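Local coordinates for Blr6230 protein (Bradyrhizobium diazoefficiens, PDB 5WCM) that probably hydrolyses beta-lactam antibiotics as a zinc-dependent subclass B3 metallo-beta-lactamase, and binds the inhibitor 4-nitrobenzenesulfonamide at its zinc site, at residues I36-A41 with L67-H72; A61-I66 with T86-V91; E94-L99 with G145-C150; P98-G103 with L114-V119; F169-V174 with L208-E213. All blocks are in the same frame, centred on the assembly; numbering follows the deposited sequence.

Contacts 1, 3 and 5 meet at the two-zinc active site that holds the inhibitor. Contact 1 gives His70 and His72 to one zinc ion, and contact 3 adds His146 to the same ion. Contact 5 gives His211 to the second zinc. The disulfide between Cys150 SG and Cys170 SG (2.1 Å) joins contacts 3 and 5. His70 ND1 is 2.7 Å from Cys170 O, which ties contact 1 to contact 5. Contact 2 continues the sheet of contact 1, their centres about 12 Å apart, but it lies farther from the inhibitor. Contact 4 shares helix 97-102 with contact 3 and reaches the nitro end of the inhibitor through Leu114.

Contact 1 (I36-A41 with L67-H72); sequences ILMDTA and LNTHAH. With ZN (zinc ion), chain C; 4NZ (4-nitrobenzenesulfonamide), chain I.
The carboxylate of Asp39 and the side-chain amide of Asn68 meet with their planes 85° apart. Asp39 OD1 accepts two bonds. Asn68 ND2 approaches nearly head-on, 2.8 Å from Asp39 OD1, with that oxygen close to the amide plane. The backbone N of Thr69 uses the syn lone pair of Asp39 OD1 at 2.9 Å. The second oxygen, Asp39 OD2, accepts from Thr69 OG1 at 2.7 Å, on the syn side but 25° out of the carboxylate plane. The hydroxyl is aimed there because OG1 stands between the backbone N and the carbonyl carbon (chi1 50°). Asn68 ND2 also donates to His70 O, which helps fix the rotation of the amide. Three donors thus hold this buried carboxylate and tie it to the loop that leads into the metal site.

The rings of His70 and His72 both turn an edge to one zinc ion, at 2.1 Å for His70 NE2 and for His72 ND1. His70 ND1 is hydrogen-bonded to Cys170 O, which fixes the ring. Sulfonamide N1 and a modelled water cannot both be present at once and are probably alternative ligands of this zinc. His70 and His72 begin the HxHxDH metal-binding motif.

Met38 bridges Leu67 in parallel pairing, with Leu67 N bound to Leu37 O and Asp39 N to Leu67 O. The bent Met38 chain lays SD and CE against Leu67 CB. Strand 34-38 lies between strands 27-31 and 63-67. Helix 79-86 packs on Leu37 and Asn68, and helix 97-102 packs on Ala71.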
# COMPACT_ATOMS: atom_id res chain seq x y z
N ILE A 36 12.43 -3.11 6.74
CA ILE A 36 11.44 -2.12 6.36
C ILE A 36 10.07 -2.78 6.42
O ILE A 36 9.88 -3.87 5.87
CB ILE A 36 11.69 -1.58 4.93
CG1 ILE A 36 13.08 -0.93 4.85
CG2 ILE A 36 10.57 -0.59 4.54
CD1 ILE A 36 13.48 -0.52 3.45
N LEU A 37 9.14 -2.14 7.12
CA LEU A 37 7.75 -2.60 7.18
C LEU A 37 6.92 -1.75 6.24
O LEU A 37 6.89 -0.53 6.35
CB LEU A 37 7.20 -2.47 8.60
CG LEU A 37 5.76 -2.91 8.81
CD1 LEU A 37 5.62 -4.41 8.63
CD2 LEU A 37 5.29 -2.51 10.18
N MET A 38 6.27 -2.41 5.29
CA MET A 38 5.37 -1.77 4.32
C MET A 38 3.95 -1.96 4.81
O MET A 38 3.40 -3.08 4.72
CB MET A 38 5.55 -2.38 2.93
CG MET A 38 4.69 -1.74 1.84
SD MET A 38 5.05 -0.01 1.47
CE MET A 38 6.67 -0.21 0.73
N ASP A 39 3.41 -0.88 5.36
CA ASP A 39 2.05 -0.79 5.88
C ASP A 39 1.82 -1.62 7.14
O ASP A 39 2.70 -2.33 7.62
CB ASP A 39 1.00 -1.09 4.78
CG ASP A 39 0.92 -0.02 3.72
OD1 ASP A 39 1.07 1.19 4.03
OD2 ASP A 39 0.73 -0.37 2.54
N THR A 40 0.63 -1.46 7.71
CA THR A 40 0.10 -2.35 8.75
C THR A 40 -1.33 -2.72 8.35
O THR A 40 -1.66 -2.67 7.17
CB THR A 40 0.20 -1.71 10.16
OG1 THR A 40 -0.47 -0.45 10.19
CG2 THR A 40 1.65 -1.54 10.56
N ALA A 41 -2.16 -3.15 9.30
CA ALA A 41 -3.51 -3.57 8.99
C ALA A 41 -4.48 -2.80 9.89
O ALA A 41 -4.17 -1.71 10.37
CB ALA A 41 -3.64 -5.08 9.10
N LEU A 67 7.01 2.28 6.02
CA LEU A 67 6.54 3.02 4.86
C LEU A 67 5.04 2.83 4.72
O LEU A 67 4.52 1.76 5.04
CB LEU A 67 7.24 2.56 3.56
CG LEU A 67 8.58 3.26 3.27
CD1 LEU A 67 9.59 3.22 4.42
CD2 LEU A 67 9.18 2.66 2.01
N ASN A 68 4.37 3.86 4.21
CA ASN A 68 2.92 3.79 3.98
C ASN A 68 2.65 3.95 2.50
O ASN A 68 3.26 4.82 1.84
CB ASN A 68 2.22 4.92 4.77
CG ASN A 68 0.67 4.85 4.81
OD1 ASN A 68 0.04 5.91 4.91
ND2 ASN A 68 0.06 3.67 4.83
N THR A 69 1.70 3.18 1.99
CA THR A 69 1.11 3.40 0.66
C THR A 69 0.09 4.52 0.72
O THR A 69 0.15 5.48 -0.03
CB THR A 69 0.45 2.13 0.09
OG1 THR A 69 -0.43 1.57 1.07
CG2 THR A 69 1.49 1.12 -0.36
N HIS A 70 -0.88 4.40 1.62
CA HIS A 70 -1.87 5.47 1.79
C HIS A 70 -2.53 5.42 3.15
O HIS A 70 -2.62 4.37 3.78
CB HIS A 70 -2.93 5.46 0.69
CG HIS A 70 -3.97 4.38 0.81
ND1 HIS A 70 -3.86 3.16 0.17
CD2 HIS A 70 -5.16 4.35 1.47
CE1 HIS A 70 -4.94 2.44 0.44
NE2 HIS A 70 -5.75 3.14 1.22
N ALA A 71 -3.02 6.57 3.57
CA ALA A 71 -3.36 6.78 4.98
C ALA A 71 -4.84 6.53 5.28
O ALA A 71 -5.56 7.46 5.64
CB ALA A 71 -2.95 8.18 5.38
N HIS A 72 -5.26 5.28 5.12
CA HIS A 72 -6.56 4.79 5.61
C HIS A 72 -6.33 3.80 6.71
O HIS A 72 -5.30 3.12 6.71
CB HIS A 72 -7.40 4.16 4.50
CG HIS A 72 -7.90 5.14 3.47
ND1 HIS A 72 -8.25 4.75 2.19
CD2 HIS A 72 -8.08 6.48 3.52
CE1 HIS A 72 -8.64 5.81 1.51
NE2 HIS A 72 -8.53 6.87 2.29
ZN ZN C . -7.80 2.99 1.18
S 4NZ I . -10.09 1.10 1.07
C1 4NZ I . -12.81 1.13 4.63
N1 4NZ I . -8.60 1.20 1.45
O1 4NZ I . -10.28 -0.16 0.42
C2 4NZ I . -11.47 1.41 4.83
O2 4NZ I . -10.41 2.27 0.32
C3 4NZ I . -10.62 1.40 3.74
C4 4NZ I . -11.13 1.10 2.49
C5 4NZ I . -12.48 0.85 2.30
C6 4NZ I . -13.33 0.87 3.38
N7 4NZ I . -13.69 0.98 5.80
O12 4NZ I . -13.19 1.05 6.91
O13 4NZ I . -14.88 0.80 5.61
O HOH W 1 -8.41 1.47 2.25

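Contact 2 (A61-I66 with T86-V91); sequences ADIKLI and TGAQLV
Thr86 O is gripped by two waters that link it to segment 61-66. One water donates to Thr86 O at 2.8 Å and also to Ala61 O. The other donates to Thr86 O at 2.7 Å and also to Ile63 O. Thr86 OG1 accepts from Ala88 N and closes an ST turn, and it is also bonded to Ile82 O. Beyond this turn the strands pair in parallel. Gln89 N donates to Lys64 O at 3.1 Å, Ile66 N to Gln89 O at 2.8 Å, and Val91 N to Ile66 O at 2.8 Å.

Leu65 and Gln89 share one face of the sheet. Their side chains run side by side, with Leu65 CD2 3.9 Å from Gln89 CB. Ile66 and Leu90 share the other face, which packs on helix 79-86. Ile66 CG2, anti to its own N, meets Leu90 CD1 at 3.9 Å. The other branch, Ile66 CG1, rests on the methyl of Ala88.

The link is a right-handed beta-alpha-beta crossover through helix 79-86. Before strand 89-93 begins, water bridges the end of helix 79-86 to Ala61 and Ile63. This end is polar and hydrated; farther on, direct backbone bonds and apolar side chains take over.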
# COMPACT_ATOMS: atom_id res chain seq x y z
N ALA A 61 11.57 -5.92 16.59
CA ALA A 61 12.55 -4.92 17.05
C ALA A 61 13.55 -4.49 15.98
O ALA A 61 14.15 -3.43 16.09
CB ALA A 61 13.29 -5.44 18.27
N ASP A 62 13.71 -5.29 14.92
CA ASP A 62 14.62 -4.97 13.82
C ASP A 62 14.04 -4.04 12.76
O ASP A 62 14.72 -3.68 11.82
CB ASP A 62 15.13 -6.25 13.16
CG ASP A 62 16.09 -7.02 14.06
OD1 ASP A 62 16.64 -6.43 15.04
OD2 ASP A 62 16.30 -8.21 13.76
N ILE A 63 12.77 -3.66 12.92
CA ILE A 63 12.15 -2.70 12.00
C ILE A 63 12.74 -1.32 12.24
O ILE A 63 12.62 -0.78 13.33
CB ILE A 63 10.63 -2.66 12.15
CG1 ILE A 63 10.03 -4.01 11.77
CG2 ILE A 63 10.02 -1.56 11.30
CD1 ILE A 63 8.59 -4.22 12.21
N LYS A 64 13.32 -0.74 11.18
CA LYS A 64 13.95 0.58 11.23
C LYS A 64 13.12 1.66 10.56
O LYS A 64 13.18 2.82 10.95
CB LYS A 64 15.32 0.56 10.55
CG LYS A 64 16.27 -0.54 10.99
CD LYS A 64 16.65 -0.41 12.44
CE LYS A 64 17.68 -1.48 12.80
NZ LYS A 64 18.20 -1.30 14.17
N LEU A 65 12.40 1.26 9.51
CA LEU A 65 11.56 2.17 8.73
C LEU A 65 10.20 1.53 8.54
O LEU A 65 10.10 0.33 8.30
CB LEU A 65 12.16 2.45 7.34
CG LEU A 65 13.52 3.15 7.30
CD1 LEU A 65 14.00 3.21 5.86
CD2 LEU A 65 13.45 4.53 7.93
N ILE A 66 9.18 2.37 8.63
CA ILE A 66 7.83 1.99 8.29
C ILE A 66 7.44 2.89 7.13
O ILE A 66 7.52 4.12 7.25
CB ILE A 66 6.85 2.21 9.45
CG1 ILE A 66 7.28 1.42 10.70
CG2 ILE A 66 5.43 1.81 9.03
CD1 ILE A 66 6.60 1.88 11.98
N THR A 86 9.30 0.05 18.43
CA THR A 86 10.55 -0.19 17.70
C THR A 86 11.49 1.01 17.62
O THR A 86 12.70 0.85 17.37
CB THR A 86 10.26 -0.63 16.25
OG1 THR A 86 9.58 0.43 15.55
CG2 THR A 86 9.43 -1.91 16.22
N GLY A 87 10.94 2.21 17.76
CA GLY A 87 11.69 3.44 17.49
C GLY A 87 11.92 3.73 16.00
O GLY A 87 12.72 4.60 15.66
N ALA A 88 11.21 3.01 15.13
CA ALA A 88 11.33 3.22 13.68
C ALA A 88 10.85 4.60 13.24
O ALA A 88 10.12 5.29 13.95
CB ALA A 88 10.55 2.15 12.94
N GLN A 89 11.31 5.00 12.07
CA GLN A 89 10.84 6.21 11.43
C GLN A 89 9.71 5.86 10.46
O GLN A 89 9.82 4.87 9.74
CB GLN A 89 11.98 6.93 10.70
CG GLN A 89 12.99 7.56 11.63
CD GLN A 89 14.13 8.22 10.86
OE1 GLN A 89 14.91 7.55 10.19
NE2 GLN A 89 14.22 9.51 10.96
N LEU A 90 8.70 6.73 10.41
CA LEU A 90 7.57 6.61 9.46
C LEU A 90 7.78 7.53 8.26
O LEU A 90 8.03 8.74 8.41
CB LEU A 90 6.23 6.92 10.13
CG LEU A 90 4.98 6.99 9.23
CD1 LEU A 90 4.70 5.66 8.57
CD2 LEU A 90 3.77 7.47 10.00
N VAL A 91 7.67 6.94 7.08
CA VAL A 91 7.88 7.61 5.81
C VAL A 91 6.59 7.51 4.99
O VAL A 91 6.05 6.41 4.80
CB VAL A 91 9.03 6.95 5.03
CG1 VAL A 91 9.31 7.73 3.74
CG2 VAL A 91 10.27 6.81 5.90
O HOH W 2 13.85 -1.58 18.07
O HOH W 3 14.03 0.79 15.03

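Contact 3 (E94-L99 with G145-C150); sequences ERDKPL and GHSPGC. With ZN (zinc ion), chain C; 4NZ (4-nitrobenzenesulfonamide), chain I.
Asp96 lays its carboxylate against the turn from Ser147 to Cys150, with OD1 above the Pro148 ring, 3.4 Å from Pro148 CD. Both oxygens are used. Ser147 OG donates to the syn lone pair of Asp96 OD2 at 2.7 Å. With chi1 73° the hydroxyl stays close over its own backbone and faces Asp96. Gly149 N reaches Asp96 OD1 at 2.8 Å from above the carboxylate plane, 69° out of it. Asp96 OD2 has a further donor in Ala71 N, so the same carboxylate ties the turn to the segment that carries His70 and His72.

The backbones come closest at Arg95 and Gly149, where the CA atoms are 4.2 Å apart. Gly149 has no side chain to keep them apart. Arg95 packs through CB on Pro148 O at 3.5 Å. Its extended chain then leads away, and a water joins Arg95 NH2 to Pro148 O, accepting from the first and donating to the second. Leu99 CD2 meets the same Pro148 CD at 4.0 Å.

The type I turn sits directly after His146, whose NE2 binds zinc at 2.1 Å. Thr173 O holds His146 ND1 and thereby orients the ring. Cys150, at the other end of the turn, forms a disulfide with Cys170. Asp96 thus bonds to both loops that carry zinc ligands, and probably helps to set their spacing. His70, His72 and His146 form the three-histidine site of subclass B1 and B3 enzymes; the B3 mark is the companion site, here Asp74, His75 and His211.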
# COMPACT_ATOMS: atom_id res chain seq x y z
N GLU A 94 3.80 13.28 1.29
CA GLU A 94 3.59 14.54 2.01
C GLU A 94 2.12 14.93 2.20
O GLU A 94 1.76 15.37 3.26
CB GLU A 94 4.42 15.67 1.40
CG GLU A 94 4.00 16.16 0.04
CD GLU A 94 4.89 17.29 -0.47
OE1 GLU A 94 5.74 17.82 0.30
OE2 GLU A 94 4.74 17.64 -1.65
N ARG A 95 1.29 14.75 1.19
CA ARG A 95 -0.10 15.18 1.29
C ARG A 95 -0.97 14.26 2.18
O ARG A 95 -2.10 14.62 2.51
CB ARG A 95 -0.71 15.37 -0.09
CG ARG A 95 -0.11 16.54 -0.86
CD ARG A 95 -0.80 16.81 -2.18
NE ARG A 95 -0.05 17.76 -3.00
CZ ARG A 95 -0.38 18.09 -4.25
NH1 ARG A 95 0.37 18.97 -4.92
NH2 ARG A 95 -1.44 17.55 -4.83
N ASP A 96 -0.46 13.08 2.55
CA ASP A 96 -1.12 12.23 3.55
C ASP A 96 -0.68 12.53 4.97
O ASP A 96 -1.27 12.01 5.92
CB ASP A 96 -0.95 10.73 3.23
CG ASP A 96 -2.03 10.19 2.31
OD1 ASP A 96 -2.91 10.95 1.83
OD2 ASP A 96 -2.00 8.96 2.06
N LYS A 97 0.35 13.36 5.15
CA LYS A 97 0.83 13.69 6.49
C LYS A 97 -0.30 14.20 7.41
O LYS A 97 -0.40 13.72 8.54
CB LYS A 97 2.03 14.65 6.44
CG LYS A 97 2.58 15.07 7.79
CD LYS A 97 3.80 15.97 7.62
CE LYS A 97 4.35 16.46 8.95
NZ LYS A 97 5.58 17.24 8.73
N PRO A 98 -1.16 15.10 6.93
CA PRO A 98 -2.20 15.56 7.87
C PRO A 98 -3.16 14.44 8.31
O PRO A 98 -3.62 14.41 9.45
CB PRO A 98 -2.95 16.64 7.07
CG PRO A 98 -1.94 17.12 6.06
CD PRO A 98 -1.12 15.92 5.71
N LEU A 99 -3.43 13.50 7.40
CA LEU A 99 -4.30 12.35 7.70
C LEU A 99 -3.67 11.44 8.74
O LEU A 99 -4.30 11.02 9.71
CB LEU A 99 -4.60 11.53 6.43
CG LEU A 99 -5.59 12.08 5.39
CD1 LEU A 99 -5.28 13.47 4.88
CD2 LEU A 99 -5.68 11.13 4.21
N GLY A 145 -5.13 10.17 -5.52
CA GLY A 145 -6.51 9.90 -5.92
C GLY A 145 -7.20 9.17 -4.81
O GLY A 145 -8.09 9.69 -4.14
N HIS A 146 -6.77 7.93 -4.59
CA HIS A 146 -7.36 7.13 -3.52
C HIS A 146 -7.15 7.80 -2.16
O HIS A 146 -8.03 7.73 -1.30
CB HIS A 146 -6.81 5.71 -3.57
CG HIS A 146 -7.41 4.80 -2.56
ND1 HIS A 146 -8.59 4.12 -2.76
CD2 HIS A 146 -7.01 4.50 -1.30
CE1 HIS A 146 -8.88 3.43 -1.67
NE2 HIS A 146 -7.93 3.63 -0.77
N SER A 147 -6.00 8.45 -2.00
CA SER A 147 -5.78 9.40 -0.91
C SER A 147 -4.97 10.56 -1.53
O SER A 147 -4.35 10.38 -2.57
CB SER A 147 -5.06 8.76 0.28
OG SER A 147 -3.70 8.54 -0.04
N PRO A 148 -4.92 11.73 -0.86
CA PRO A 148 -4.23 12.85 -1.50
C PRO A 148 -2.71 12.66 -1.59
O PRO A 148 -2.09 13.23 -2.47
CB PRO A 148 -4.59 14.05 -0.62
CG PRO A 148 -5.06 13.48 0.65
CD PRO A 148 -5.66 12.15 0.34
N GLY A 149 -2.16 11.85 -0.69
CA GLY A 149 -0.73 11.55 -0.66
C GLY A 149 -0.33 10.12 -0.97
O GLY A 149 0.75 9.69 -0.61
N CYS A 150 -1.22 9.41 -1.65
CA CYS A 150 -1.05 7.99 -1.99
C CYS A 150 0.27 7.81 -2.75
O CYS A 150 0.49 8.47 -3.76
CB CYS A 150 -2.25 7.60 -2.86
SG CYS A 150 -2.76 5.88 -2.96
ZN ZN C . -7.80 2.99 1.18
S 4NZ I . -10.09 1.10 1.07
C1 4NZ I . -12.81 1.13 4.63
N1 4NZ I . -8.60 1.20 1.45
O1 4NZ I . -10.28 -0.16 0.42
C2 4NZ I . -11.47 1.41 4.83
O2 4NZ I . -10.41 2.27 0.32
C3 4NZ I . -10.62 1.40 3.74
C4 4NZ I . -11.13 1.10 2.49
C5 4NZ I . -12.48 0.85 2.30
C6 4NZ I . -13.33 0.87 3.38
N7 4NZ I . -13.69 0.98 5.80
O12 4NZ I . -13.19 1.05 6.91
O13 4NZ I . -14.88 0.80 5.61
O HOH W 4 -3.13 15.34 -4.07
O HOH W 1 -8.41 1.47 2.25

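Contact 4 (P98-G103 with L114-V119); sequences PLLEGG and LAFPAV. With 4NZ (4-nitrobenzenesulfonamide), chain I.
The C-terminal end of helix 97-102 packs on the loop 114-119, where Gly103 meets Phe116. Gly103 leaves the helix with positive phi, and its CA sits over the centre of the Phe116 ring. This is a CH-pi contact, 3.6 Å from Gly103 CA to the Phe116 ring centroid and 11° off the ring normal. A chi1 of 55° folds the Phe116 ring back over its own main chain and so brings it under the glycine.

Two backbone bonds fasten the loop. Phe116 N donates to Gly103 O at 3.1 Å, and Val119 N donates to Leu100 O at 3.0 Å. Both donors sit above the carbonyl plane. Between them, Ala118 CB presses on Glu101 O at 3.3 Å. Leu100 and Val119 run side by side, with Leu100 CB 4.2 Å from Val119 CG1. Glu101 OE2 accepts a hydrogen bond from Val121 N. At the start of the loop, Leu114 CD2 comes 3.2 Å from O12, a nitro oxygen of the inhibitor.

Loop amides thus take up carbonyls at the helix end, where no further turn of helix follows. Bare glycine backbone lets the aromatic face come close.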
# COMPACT_ATOMS: atom_id res chain seq x y z
N PRO A 98 -1.16 15.10 6.93
CA PRO A 98 -2.20 15.56 7.87
C PRO A 98 -3.16 14.44 8.31
O PRO A 98 -3.62 14.41 9.45
CB PRO A 98 -2.95 16.64 7.07
CG PRO A 98 -1.94 17.12 6.06
CD PRO A 98 -1.12 15.92 5.71
N LEU A 99 -3.43 13.50 7.40
CA LEU A 99 -4.30 12.35 7.70
C LEU A 99 -3.67 11.44 8.74
O LEU A 99 -4.30 11.02 9.71
CB LEU A 99 -4.60 11.53 6.43
CG LEU A 99 -5.59 12.08 5.39
CD1 LEU A 99 -5.28 13.47 4.88
CD2 LEU A 99 -5.68 11.13 4.21
N LEU A 100 -2.40 11.15 8.55
CA LEU A 100 -1.64 10.29 9.46
C LEU A 100 -1.55 10.92 10.84
O LEU A 100 -1.76 10.25 11.86
CB LEU A 100 -0.24 9.98 8.90
CG LEU A 100 -0.26 9.04 7.69
CD1 LEU A 100 1.03 9.12 6.90
CD2 LEU A 100 -0.52 7.61 8.15
N GLU A 101 -1.19 12.20 10.85
CA GLU A 101 -1.00 12.91 12.12
C GLU A 101 -2.31 13.23 12.85
O GLU A 101 -2.29 13.46 14.06
CB GLU A 101 -0.14 14.15 11.90
CG GLU A 101 1.22 13.77 11.33
CD GLU A 101 2.34 14.73 11.58
OE1 GLU A 101 2.09 15.88 12.01
OE2 GLU A 101 3.49 14.32 11.36
N GLY A 102 -3.44 13.23 12.14
CA GLY A 102 -4.75 13.45 12.76
C GLY A 102 -5.54 12.20 13.05
O GLY A 102 -6.49 12.23 13.84
N GLY A 103 -5.19 11.10 12.39
CA GLY A 103 -5.92 9.83 12.52
C GLY A 103 -7.36 9.87 12.05
O GLY A 103 -8.21 9.26 12.69
N LEU A 114 -13.76 5.24 11.12
CA LEU A 114 -12.64 5.33 10.16
C LEU A 114 -11.40 5.96 10.78
O LEU A 114 -10.38 6.14 10.11
CB LEU A 114 -13.05 6.08 8.89
CG LEU A 114 -14.25 5.48 8.15
CD1 LEU A 114 -14.69 6.41 7.03
CD2 LEU A 114 -13.97 4.08 7.61
N ALA A 115 -11.47 6.26 12.07
CA ALA A 115 -10.31 6.81 12.79
C ALA A 115 -9.27 5.74 13.08
O ALA A 115 -9.55 4.54 13.07
CB ALA A 115 -10.74 7.49 14.08
N PHE A 116 -8.05 6.20 13.33
CA PHE A 116 -6.97 5.33 13.75
C PHE A 116 -6.03 6.08 14.67
O PHE A 116 -6.08 7.31 14.73
CB PHE A 116 -6.21 4.77 12.52
CG PHE A 116 -5.67 5.82 11.58
CD1 PHE A 116 -6.42 6.28 10.50
CD2 PHE A 116 -4.37 6.32 11.75
CE1 PHE A 116 -5.89 7.23 9.63
CE2 PHE A 116 -3.84 7.25 10.87
CZ PHE A 116 -4.60 7.70 9.81
N PRO A 117 -5.15 5.37 15.37
CA PRO A 117 -4.26 6.07 16.28
C PRO A 117 -3.28 6.97 15.54
O PRO A 117 -2.55 6.54 14.64
CB PRO A 117 -3.55 4.93 17.04
CG PRO A 117 -4.48 3.76 16.91
CD PRO A 117 -5.02 3.91 15.52
N ALA A 118 -3.28 8.25 15.89
CA ALA A 118 -2.49 9.25 15.20
C ALA A 118 -1.00 8.95 15.32
O ALA A 118 -0.55 8.45 16.35
CB ALA A 118 -2.80 10.63 15.74
N VAL A 119 -0.26 9.27 14.26
CA VAL A 119 1.15 8.94 14.21
C VAL A 119 1.87 10.06 13.46
O VAL A 119 1.40 10.57 12.45
CB VAL A 119 1.38 7.56 13.55
CG1 VAL A 119 0.86 7.52 12.11
CG2 VAL A 119 2.83 7.13 13.65
S 4NZ I . -10.09 1.10 1.07
C1 4NZ I . -12.81 1.13 4.63
N1 4NZ I . -8.60 1.20 1.45
O1 4NZ I . -10.28 -0.16 0.42
C2 4NZ I . -11.47 1.41 4.83
O2 4NZ I . -10.41 2.27 0.32
C3 4NZ I . -10.62 1.40 3.74
C4 4NZ I . -11.13 1.10 2.49
C5 4NZ I . -12.48 0.85 2.30
C6 4NZ I . -13.33 0.87 3.38
N7 4NZ I . -13.69 0.98 5.80
O12 4NZ I . -13.19 1.05 6.91
O13 4NZ I . -14.88 0.80 5.61

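Contact 5 (F169-V174 with L208-E213); sequences FCSGTV and LGPHPE. With ZN (zinc ion), chain D.
The ring of Pro210 points at the backbone of segment 169-174, while the ring of Phe169 swings away from it. Pro210 CD approaches Phe169 O at 3.0 Å, and Pro210 CG lies 3.5 Å from Cys170 O. Phe169 CG is anti to its backbone N (chi1 178°). This carries the aromatic ring toward Leu245 of helix 237-259 and places one face beneath Ser171 N, offset toward the rim. Of the Phe169 side chain, CB alone comes close, 3.4 Å from Leu208 O.

Strands 162-168 and 206-208 are parallel neighbours in the second sheet of the alpha-beta/beta-alpha sandwich of the metallo-beta-lactamase fold, and both loops leave from their ends. Phe169 N donates to Leu208 O at 2.9 Å, the donor standing above the carbonyl plane. Phe169 O receives a CA-H contact from Gly209 CA at 3.3 Å.

Past Pro210, the His211 ring turns its NE2 edge to the second zinc ion, 2.1 Å away. Gly23 O accepts from His211 ND1, which helps fix the ring. Asp74 and His75 bind the same ion. Cys170, in a disulfide with Cys150, accepts through O a hydrogen bond from ND1 of His70, a ligand of the neighbouring zinc.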
# COMPACT_ATOMS: atom_id res chain seq x y z
N PHE A 169 1.95 -0.75 -5.50
CA PHE A 169 0.98 0.23 -6.00
C PHE A 169 0.09 0.65 -4.84
O PHE A 169 -0.34 -0.17 -4.05
CB PHE A 169 0.16 -0.37 -7.13
CG PHE A 169 -0.91 0.56 -7.67
CD1 PHE A 169 -0.56 1.74 -8.28
CD2 PHE A 169 -2.27 0.24 -7.56
CE1 PHE A 169 -1.54 2.62 -8.75
CE2 PHE A 169 -3.24 1.10 -8.06
CZ PHE A 169 -2.88 2.29 -8.65
N CYS A 170 -0.20 1.94 -4.73
CA CYS A 170 -0.78 2.45 -3.47
C CYS A 170 -2.28 2.24 -3.28
O CYS A 170 -2.74 2.39 -2.17
CB CYS A 170 -0.45 3.93 -3.30
SG CYS A 170 -1.45 5.02 -4.31
N SER A 171 -2.96 1.89 -4.38
CA SER A 171 -4.42 1.72 -4.53
C SER A 171 -4.97 2.81 -5.44
O SER A 171 -4.59 3.96 -5.33
CB SER A 171 -5.24 1.71 -3.22
OG SER A 171 -5.05 0.51 -2.48
N GLY A 172 -5.90 2.42 -6.30
CA GLY A 172 -6.58 3.34 -7.22
C GLY A 172 -8.08 3.15 -7.28
O GLY A 172 -8.70 3.61 -8.24
N THR A 173 -8.65 2.52 -6.27
CA THR A 173 -10.10 2.31 -6.21
C THR A 173 -10.79 3.61 -5.75
O THR A 173 -10.20 4.43 -5.07
CB THR A 173 -10.45 1.21 -5.22
OG1 THR A 173 -9.88 1.55 -3.95
CG2 THR A 173 -9.93 -0.14 -5.72
N VAL A 174 -12.05 3.76 -6.14
CA VAL A 174 -12.88 4.87 -5.63
C VAL A 174 -13.29 4.63 -4.17
O VAL A 174 -13.20 5.53 -3.34
CB VAL A 174 -14.12 5.10 -6.52
CG1 VAL A 174 -15.05 6.16 -5.94
CG2 VAL A 174 -13.66 5.54 -7.90
N LEU A 208 2.46 -5.30 -6.79
CA LEU A 208 1.96 -5.55 -5.44
C LEU A 208 1.04 -4.41 -5.05
O LEU A 208 0.90 -3.44 -5.78
CB LEU A 208 3.13 -5.69 -4.45
CG LEU A 208 4.13 -6.81 -4.78
CD1 LEU A 208 5.31 -6.82 -3.82
CD2 LEU A 208 3.46 -8.18 -4.80
N GLY A 209 0.45 -4.50 -3.87
CA GLY A 209 -0.44 -3.45 -3.39
C GLY A 209 -0.90 -3.74 -1.98
O GLY A 209 -0.55 -4.78 -1.40
N PRO A 210 -1.70 -2.83 -1.40
CA PRO A 210 -2.05 -2.93 0.01
C PRO A 210 -3.25 -3.82 0.31
O PRO A 210 -3.57 -4.03 1.48
CB PRO A 210 -2.29 -1.49 0.41
CG PRO A 210 -2.75 -0.84 -0.83
CD PRO A 210 -2.06 -1.52 -1.96
N HIS A 211 -3.88 -4.35 -0.74
CA HIS A 211 -4.86 -5.42 -0.62
C HIS A 211 -4.46 -6.51 -1.59
O HIS A 211 -4.05 -6.22 -2.71
CB HIS A 211 -6.28 -4.91 -0.94
CG HIS A 211 -6.83 -3.95 0.07
ND1 HIS A 211 -7.35 -4.34 1.28
CD2 HIS A 211 -6.91 -2.59 0.05
CE1 HIS A 211 -7.75 -3.27 1.96
NE2 HIS A 211 -7.50 -2.19 1.23
N PRO A 212 -4.60 -7.79 -1.18
CA PRO A 212 -4.18 -8.88 -2.06
C PRO A 212 -4.94 -8.94 -3.37
O PRO A 212 -4.39 -9.45 -4.37
CB PRO A 212 -4.37 -10.13 -1.20
CG PRO A 212 -5.23 -9.74 -0.06
CD PRO A 212 -5.00 -8.27 0.15
N GLU A 213 -6.15 -8.37 -3.39
CA GLU A 213 -6.98 -8.29 -4.61
C GLU A 213 -6.37 -7.42 -5.70
O GLU A 213 -6.74 -7.54 -6.88
CB GLU A 213 -8.39 -7.75 -4.30
CG GLU A 213 -9.23 -8.67 -3.43
CD GLU A 213 -9.07 -8.46 -1.93
OE1 GLU A 213 -8.09 -7.81 -1.46
OE2 GLU A 213 -9.94 -8.97 -1.19
ZN ZN D . -7.55 -0.31 2.09
O HOH W 1 -8.41 1.47 2.25